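Local coordinates for phosphotriesterase family protein (Listeria monocytogenes serotype 4b str. H7858, PDB 3PNZ) that probably hydrolyses phosphorylated sugar lactones as a zinc-dependent lactonase of the amidohydrolase superfamily, at residues Lys226-Phe237 against Tyr257-Leu268. Residues are numbered along the deposited sequence; the frame is centred on the assembly and turned at random.
Sequences KQVAKTGAFMSF and YLVSEGFEDQIL
With CG anti to its carbonyl carbon (chi1 -73°) and the chain extended beyond, Gln266 pushes its amide up to the type I turn Ala229-Gly232 and the carbonyl of Ala233 just after it; Lys226, CG anti to its own N (chi1 178°) and straight from there on, extends across the bent side chain of Glu261. Both amide hydrogens of Gln266 NE2 are used in nearly straight bonds, to Ala229 O (2.8 Å) in its carbonyl plane on a lone pair, and to Ala233 O (2.8 Å), met from above the carbonyl plane. The two acceptors lie close to the amide plane, so its rotation is fixed, while a water bonds to Gln266 OE1 and weakly to Ala229 O. Ala229 O also accepts from Gly232 N, within the turn. Beside these bonds the Phe263 ring lies flat under the methyl of Ala229, a CH-pi contact with Ala229 CB 3.5 Å from the ring centroid and 11° off its normal. At the outer end Lys226 NZ forms a salt bridge with Glu261 OE1 (2.6 Å), approaching from above the carboxylate plane. Deeper in, the branches of Leu258 divide the work: CD2 packs on Ala229 CB, whereas CD1 meets Met235 CE and, 3.8 Å away, Phe237 CZ at the ring edge. The strands then pair in parallel, Met235 N to Gln266 O, Leu268 N to Met235 O and Phe237 N to Leu268 O. A Schellman motif at Gly262 closes helix 248-260, turning the chain toward strand 267-269. The contact joins elements of the TIM-barrel beta-alpha-beta unit 234-237, 248-260, 267-269 and packs helix 248-260 beside the preceding helix 222-229; strand 234-237 lies between strands 211-213 and 267-269, and helix 310-325 touches Phe234, Gln266 and Ile267.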
loop_
_atom_site.group_PDB
_atom_site.type_symbol
_atom_site.label_atom_id
_atom_site.label_comp_id
_atom_site.label_asym_id
_atom_site.label_seq_id
_atom_site.Cartn_x
_atom_site.Cartn_y
_atom_site.Cartn_z
ATOM N N LYS A 226 3.505 -19.854 2.244
ATOM C CA LYS A 226 2.586 -20.643 3.069
ATOM C C LYS A 226 2.768 -20.360 4.565
ATOM O O LYS A 226 1.787 -20.304 5.319
ATOM C CB LYS A 226 2.745 -22.138 2.777
ATOM C CG LYS A 226 1.851 -23.033 3.639
ATOM C CD LYS A 226 1.679 -24.415 3.004
ATOM C CE LYS A 226 0.675 -25.252 3.793
ATOM N NZ LYS A 226 0.526 -26.618 3.214
ATOM N N GLN A 227 4.016 -20.178 5.003
ATOM C CA GLN A 227 4.272 -19.776 6.387
ATOM C C GLN A 227 3.559 -18.467 6.706
ATOM O O GLN A 227 2.940 -18.319 7.760
ATOM C CB GLN A 227 5.766 -19.584 6.642
ATOM C CG GLN A 227 6.603 -20.843 6.782
ATOM C CD GLN A 227 8.073 -20.482 6.960
ATOM O OE1 GLN A 227 8.680 -19.875 6.075
ATOM N NE2 GLN A 227 8.643 -20.835 8.107
ATOM N N VAL A 228 3.671 -17.502 5.804
ATOM C CA VAL A 228 3.022 -16.211 6.014
ATOM C C VAL A 228 1.505 -16.372 5.983
ATOM O O VAL A 228 0.797 -15.869 6.857
ATOM C CB VAL A 228 3.470 -15.175 4.972
ATOM C CG1 VAL A 228 2.672 -13.890 5.106
ATOM C CG2 VAL A 228 4.952 -14.880 5.153
ATOM N N ALA A 229 1.014 -17.077 4.975
ATOM C CA ALA A 229 -0.434 -17.221 4.790
ATOM C C ALA A 229 -1.113 -17.905 5.977
ATOM O O ALA A 229 -2.255 -17.591 6.315
ATOM C CB ALA A 229 -0.725 -17.983 3.510
ATOM N N LYS A 230 -0.421 -18.853 6.597
ATOM C CA LYS A 230 -0.989 -19.576 7.732
ATOM C C LYS A 230 -1.356 -18.678 8.908
ATOM O O LYS A 230 -2.185 -19.061 9.736
ATOM C CB LYS A 230 -0.010 -20.643 8.226
ATOM C CG LYS A 230 -0.001 -21.921 7.416
ATOM C CD LYS A 230 0.921 -22.909 8.130
ATOM C CE LYS A 230 1.055 -24.228 7.413
ATOM N NZ LYS A 230 1.961 -25.114 8.210
ATOM N N THR A 231 -0.737 -17.502 8.992
ATOM C CA THR A 231 -1.019 -16.569 10.080
ATOM C C THR A 231 -2.346 -15.846 9.887
ATOM O O THR A 231 -2.890 -15.284 10.832
ATOM C CB THR A 231 0.068 -15.485 10.223
ATOM O OG1 THR A 231 0.006 -14.585 9.106
ATOM C CG2 THR A 231 1.459 -16.109 10.346
ATOM N N GLY A 232 -2.851 -15.851 8.658
ATOM C CA GLY A 232 -4.075 -15.148 8.329
ATOM C C GLY A 232 -3.863 -13.793 7.680
ATOM O O GLY A 232 -4.813 -13.179 7.202
ATOM N N ALA A 233 -2.613 -13.328 7.645
ATOM C CA ALA A 233 -2.287 -12.065 6.988
ATOM C C ALA A 233 -2.687 -12.034 5.517
ATOM O O ALA A 233 -2.636 -13.045 4.808
ATOM C CB ALA A 233 -0.793 -11.761 7.118
ATOM N N PHE A 234 -3.062 -10.849 5.065
ATOM C CA PHE A 234 -3.263 -10.619 3.651
ATOM C C PHE A 234 -1.898 -10.508 2.988
ATOM O O PHE A 234 -0.942 -10.025 3.597
ATOM C CB PHE A 234 -4.090 -9.357 3.412
ATOM C CG PHE A 234 -5.552 -9.526 3.757
ATOM C CD1 PHE A 234 -6.461 -9.925 2.791
ATOM C CD2 PHE A 234 -6.002 -9.303 5.050
ATOM C CE1 PHE A 234 -7.814 -10.081 3.108
ATOM C CE2 PHE A 234 -7.343 -9.459 5.380
ATOM C CZ PHE A 234 -8.246 -9.847 4.404
ATOM N N MET A 235 -1.822 -10.957 1.744
ATOM C CA MET A 235 -0.551 -10.990 1.018
ATOM C C MET A 235 -0.718 -10.254 -0.283
ATOM O O MET A 235 -1.532 -10.636 -1.129
ATOM C CB MET A 235 -0.112 -12.429 0.795
ATOM C CG MET A 235 0.129 -13.135 2.125
ATOM S SD MET A 235 0.504 -14.863 1.922
ATOM C CE MET A 235 2.145 -14.721 1.173
ATOM N N SER A 236 0.039 -9.172 -0.425
ATOM C CA SER A 236 -0.109 -8.275 -1.550
ATOM C C SER A 236 0.888 -8.625 -2.654
ATOM O O SER A 236 2.107 -8.565 -2.454
ATOM C CB SER A 236 0.073 -6.822 -1.099
ATOM O OG SER A 236 -0.105 -5.930 -2.188
ATOM N N PHE A 237 0.356 -9.012 -3.807
ATOM C CA PHE A 237 1.159 -9.196 -5.012
ATOM C C PHE A 237 1.030 -7.908 -5.810
ATOM O O PHE A 237 0.072 -7.721 -6.566
ATOM C CB PHE A 237 0.676 -10.420 -5.801
ATOM C CG PHE A 237 1.012 -11.724 -5.141
ATOM C CD1 PHE A 237 2.011 -12.549 -5.652
ATOM C CD2 PHE A 237 0.351 -12.119 -3.984
ATOM C CE1 PHE A 237 2.334 -13.742 -5.027
ATOM C CE2 PHE A 237 0.669 -13.314 -3.344
ATOM C CZ PHE A 237 1.663 -14.130 -3.866
ATOM N N TYR A 257 -0.470 -21.201 -6.511
ATOM C CA TYR A 257 -0.051 -22.110 -5.440
ATOM C C TYR A 257 -0.796 -21.796 -4.146
ATOM O O TYR A 257 -1.299 -22.701 -3.464
ATOM C CB TYR A 257 1.464 -22.062 -5.195
ATOM C CG TYR A 257 1.857 -22.847 -3.970
ATOM C CD1 TYR A 257 1.882 -24.236 -3.993
ATOM C CD2 TYR A 257 2.169 -22.204 -2.779
ATOM C CE1 TYR A 257 2.222 -24.968 -2.868
ATOM C CE2 TYR A 257 2.512 -22.929 -1.640
ATOM C CZ TYR A 257 2.540 -24.305 -1.695
ATOM O OH TYR A 257 2.879 -25.019 -0.570
ATOM N N LEU A 258 -0.863 -20.517 -3.794
ATOM C CA LEU A 258 -1.568 -20.129 -2.574
ATOM C C LEU A 258 -3.051 -20.491 -2.687
ATOM O O LEU A 258 -3.642 -20.971 -1.719
ATOM C CB LEU A 258 -1.384 -18.641 -2.266
ATOM C CG LEU A 258 -0.022 -18.290 -1.642
ATOM C CD1 LEU A 258 0.194 -16.781 -1.637
ATOM C CD2 LEU A 258 0.092 -18.858 -0.213
ATOM N N VAL A 259 -3.635 -20.288 -3.867
ATOM C CA VAL A 259 -5.032 -20.689 -4.072
ATOM C C VAL A 259 -5.172 -22.193 -3.851
ATOM O O VAL A 259 -6.075 -22.646 -3.141
ATOM C CB VAL A 259 -5.576 -20.286 -5.455
ATOM C CG1 VAL A 259 -6.984 -20.854 -5.668
ATOM C CG2 VAL A 259 -5.597 -18.768 -5.605
ATOM N N SER A 260 -4.261 -22.972 -4.425
ATOM C CA SER A 260 -4.337 -24.421 -4.280
ATOM C C SER A 260 -4.206 -24.872 -2.821
ATOM O O SER A 260 -4.711 -25.929 -2.447
ATOM C CB SER A 260 -3.297 -25.125 -5.168
ATOM O OG SER A 260 -2.004 -25.035 -4.590
ATOM N N GLU A 261 -3.536 -24.073 -1.993
ATOM C CA GLU A 261 -3.344 -24.445 -0.599
ATOM C C GLU A 261 -4.443 -23.895 0.315
ATOM O O GLU A 261 -4.386 -24.072 1.533
ATOM C CB GLU A 261 -1.957 -24.007 -0.113
ATOM C CG GLU A 261 -0.821 -24.783 -0.778
ATOM C CD GLU A 261 -0.725 -26.217 -0.271
ATOM O OE1 GLU A 261 -0.826 -26.428 0.954
ATOM O OE2 GLU A 261 -0.548 -27.136 -1.094
ATOM N N GLY A 262 -5.432 -23.232 -0.283
ATOM C CA GLY A 262 -6.613 -22.786 0.442
ATOM C C GLY A 262 -6.597 -21.344 0.923
ATOM O O GLY A 262 -7.396 -20.962 1.779
ATOM N N PHE A 263 -5.692 -20.536 0.380
ATOM C CA PHE A 263 -5.518 -19.172 0.862
ATOM C C PHE A 263 -6.037 -18.099 -0.091
ATOM O O PHE A 263 -5.623 -16.943 -0.011
ATOM C CB PHE A 263 -4.031 -18.922 1.179
ATOM C CG PHE A 263 -3.475 -19.849 2.219
ATOM C CD1 PHE A 263 -3.856 -19.729 3.548
ATOM C CD2 PHE A 263 -2.568 -20.844 1.876
ATOM C CE1 PHE A 263 -3.345 -20.587 4.523
ATOM C CE2 PHE A 263 -2.054 -21.699 2.845
ATOM C CZ PHE A 263 -2.440 -21.572 4.165
ATOM N N GLU A 264 -6.961 -18.456 -0.979
ATOM C CA GLU A 264 -7.414 -17.495 -1.981
ATOM C C GLU A 264 -8.016 -16.223 -1.380
ATOM O O GLU A 264 -7.989 -15.167 -2.009
ATOM C CB GLU A 264 -8.399 -18.140 -2.959
ATOM C CG GLU A 264 -9.755 -18.480 -2.353
ATOM C CD GLU A 264 -10.526 -19.450 -3.226
ATOM O OE1 GLU A 264 -9.940 -20.480 -3.626
ATOM O OE2 GLU A 264 -11.710 -19.181 -3.524
ATOM N N ASP A 265 -8.558 -16.317 -0.169
ATOM C CA ASP A 265 -9.233 -15.179 0.446
ATOM C C ASP A 265 -8.249 -14.152 1.013
ATOM O O ASP A 265 -8.651 -13.112 1.541
ATOM C CB ASP A 265 -10.151 -15.659 1.570
ATOM C CG ASP A 265 -11.337 -16.463 1.066
ATOM O OD1 ASP A 265 -11.690 -16.343 -0.123
ATOM O OD2 ASP A 265 -11.923 -17.210 1.882
ATOM N N GLN A 266 -6.954 -14.451 0.925
ATOM C CA GLN A 266 -5.945 -13.572 1.513
ATOM C C GLN A 266 -5.115 -12.824 0.474
ATOM O O GLN A 266 -4.253 -12.016 0.834
ATOM C CB GLN A 266 -5.027 -14.359 2.453
ATOM C CG GLN A 266 -5.714 -14.739 3.759
ATOM C CD GLN A 266 -5.020 -15.878 4.482
ATOM O OE1 GLN A 266 -5.596 -16.953 4.656
ATOM N NE2 GLN A 266 -3.780 -15.649 4.910
ATOM N N ILE A 267 -5.382 -13.086 -0.802
ATOM C CA ILE A 267 -4.587 -12.497 -1.890
ATOM C C ILE A 267 -5.087 -11.115 -2.333
ATOM O O ILE A 267 -6.277 -10.919 -2.605
ATOM C CB ILE A 267 -4.505 -13.460 -3.085
ATOM C CG1 ILE A 267 -3.788 -14.742 -2.648
ATOM C CG2 ILE A 267 -3.793 -12.787 -4.276
ATOM C CD1 ILE A 267 -3.922 -15.881 -3.607
ATOM N N LEU A 268 -4.171 -10.151 -2.381
ATOM C CA LEU A 268 -4.465 -8.820 -2.912
ATOM C C LEU A 268 -3.538 -8.567 -4.086
ATOM O O LEU A 268 -2.455 -9.148 -4.152
ATOM C CB LEU A 268 -4.222 -7.748 -1.853
ATOM C CG LEU A 268 -5.014 -7.853 -0.551
ATOM C CD1 LEU A 268 -4.514 -6.814 0.450
ATOM C CD2 LEU A 268 -6.503 -7.694 -0.845
HETATM O O HOH W 1 -5.390 -18.475 6.968
#